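Local coordinates for protein 4-hydroxythreonine-4-phosphate dehydrogenase (Legionella pneumophila subsp. pneumophila, PDB 6XMY) that probably catalyses the NAD(P)-dependent oxidation of 4-(phosphooxy)-L-threonine, a late step on the way to pyridoxine 5'-phosphate, at residues F198-P203 / H259-V264. Numbering follows the deposited sequence.
Sequences FGIQSP and HCDAYV
Pro203 and Asp261 bring the two backbones nearest, with their CA atoms 5.8 Å apart, where the loop 198-203 runs into strand 204-208 and the loop residues 259-261 lead into strand 262-265. Beyond this point the chains pair as parallel strands, with backbone hydrogen bonds between Asp261 and Lys204 and between Ala262 and Asn206; the residues before it draw apart, back toward His259 and toward Gly199, where the chain leaves the helical conformation after helix 180-197 with positive phi (69°). The CB of Asp261 points toward the loop 198-203, and that of Ile200 toward segment 259-264. The two side chains run past one another in opposite directions. Methyl CG2 of Ile200 lies 3.5 Å from carboxylate carbon CG of Asp261, while CD1 lies alongside Asp261 CB at 3.9 Å. With chi1 at -58°, the CG2 branch of Ile200 stands anti to the backbone N and CG1 stands beside it, and both branches reach the aspartate. In the Iso_DH-clan fold of the PdxA family, the contact joins the entrances of these two neighbouring strands, away from the zinc and NAD sites. Asp261 OD2 accepts a hydrogen bond from the backbone N of Lys204, just beyond the loop, and sits 3.4 Å from Pro203 CA. A water donates to the same OD2 at 2.7 Å and to Ser202 O at 2.9 Å, bridging the segments; OD2 is thus gripped by two donors, which should limit rotation of the carboxylate. Pro203 packs on His191 and Leu194 of helix 180-197, and Ala262 on Leu194.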
# COMPACT_ATOMS: atom_id res chain seq x y z
N PHE A 198 6.81 -13.85 3.61
CA PHE A 198 8.06 -13.49 2.95
C PHE A 198 9.15 -14.54 3.13
O PHE A 198 10.27 -14.33 2.65
CB PHE A 198 8.54 -12.12 3.44
CG PHE A 198 7.68 -10.97 2.97
CD1 PHE A 198 6.53 -10.62 3.66
CD2 PHE A 198 8.04 -10.23 1.86
CE1 PHE A 198 5.75 -9.55 3.25
CE2 PHE A 198 7.27 -9.16 1.44
CZ PHE A 198 6.12 -8.82 2.14
N GLY A 199 8.86 -15.65 3.81
CA GLY A 199 9.82 -16.74 3.94
C GLY A 199 11.04 -16.44 4.77
O GLY A 199 12.08 -17.09 4.59
N ILE A 200 10.96 -15.49 5.69
CA ILE A 200 12.07 -15.14 6.57
C ILE A 200 11.88 -15.91 7.87
O ILE A 200 11.00 -15.58 8.67
CB ILE A 200 12.14 -13.63 6.80
CG1 ILE A 200 12.29 -12.91 5.46
CG2 ILE A 200 13.29 -13.28 7.74
CD1 ILE A 200 12.18 -11.42 5.57
N GLN A 201 12.73 -16.92 8.09
CA GLN A 201 12.47 -17.91 9.13
C GLN A 201 12.54 -17.30 10.53
O GLN A 201 11.72 -17.62 11.39
CB GLN A 201 13.44 -19.08 8.99
CG GLN A 201 12.83 -20.43 9.31
CD GLN A 201 12.69 -20.67 10.80
OE1 GLN A 201 13.63 -20.45 11.57
NE2 GLN A 201 11.51 -21.11 11.22
N SER A 202 13.51 -16.42 10.78
CA SER A 202 13.68 -15.78 12.08
C SER A 202 13.94 -14.29 11.87
O SER A 202 15.09 -13.83 11.94
CB SER A 202 14.80 -16.44 12.88
OG SER A 202 14.50 -17.80 13.17
N PRO A 203 12.89 -13.51 11.63
CA PRO A 203 13.08 -12.10 11.27
C PRO A 203 13.80 -11.30 12.34
O PRO A 203 13.55 -11.45 13.54
CB PRO A 203 11.65 -11.60 11.07
CG PRO A 203 10.85 -12.83 10.78
CD PRO A 203 11.47 -13.91 11.59
N HIS A 259 22.43 -5.63 10.49
CA HIS A 259 21.52 -6.05 9.44
C HIS A 259 20.18 -6.48 10.02
O HIS A 259 20.11 -7.07 11.10
CB HIS A 259 22.13 -7.21 8.64
CG HIS A 259 21.20 -7.78 7.61
ND1 HIS A 259 20.46 -8.92 7.83
CD2 HIS A 259 20.89 -7.37 6.36
CE1 HIS A 259 19.73 -9.19 6.76
NE2 HIS A 259 19.98 -8.26 5.85
N CYS A 260 19.11 -6.18 9.30
CA CYS A 260 17.77 -6.57 9.73
C CYS A 260 16.93 -6.90 8.50
O CYS A 260 17.30 -6.60 7.37
CB CYS A 260 17.10 -5.49 10.60
SG CYS A 260 16.65 -3.97 9.73
N ASP A 261 15.80 -7.54 8.76
CA ASP A 261 14.85 -7.88 7.72
C ASP A 261 13.78 -6.82 7.53
O ASP A 261 13.15 -6.78 6.47
CB ASP A 261 14.20 -9.23 8.03
CG ASP A 261 15.22 -10.33 8.13
OD1 ASP A 261 15.83 -10.65 7.08
OD2 ASP A 261 15.44 -10.85 9.24
N ALA A 262 13.59 -5.95 8.52
CA ALA A 262 12.64 -4.85 8.39
C ALA A 262 12.94 -3.83 9.46
O ALA A 262 13.41 -4.17 10.56
CB ALA A 262 11.19 -5.33 8.54
N TYR A 263 12.66 -2.58 9.13
CA TYR A 263 12.66 -1.48 10.07
C TYR A 263 11.24 -1.17 10.51
O TYR A 263 10.28 -1.37 9.75
CB TYR A 263 13.24 -0.21 9.43
CG TYR A 263 14.67 -0.35 8.99
CD1 TYR A 263 15.71 -0.27 9.90
CD2 TYR A 263 14.98 -0.53 7.65
CE1 TYR A 263 17.02 -0.39 9.50
CE2 TYR A 263 16.29 -0.65 7.23
CZ TYR A 263 17.31 -0.57 8.16
OH TYR A 263 18.62 -0.68 7.76
N VAL A 264 11.11 -0.67 11.73
CA VAL A 264 9.86 -0.14 12.24
C VAL A 264 10.08 1.33 12.57
O VAL A 264 10.96 1.67 13.37
CB VAL A 264 9.37 -0.92 13.46
CG1 VAL A 264 8.15 -0.26 14.06
CG2 VAL A 264 9.06 -2.35 13.08
O HOH W 1 16.75 -13.14 9.69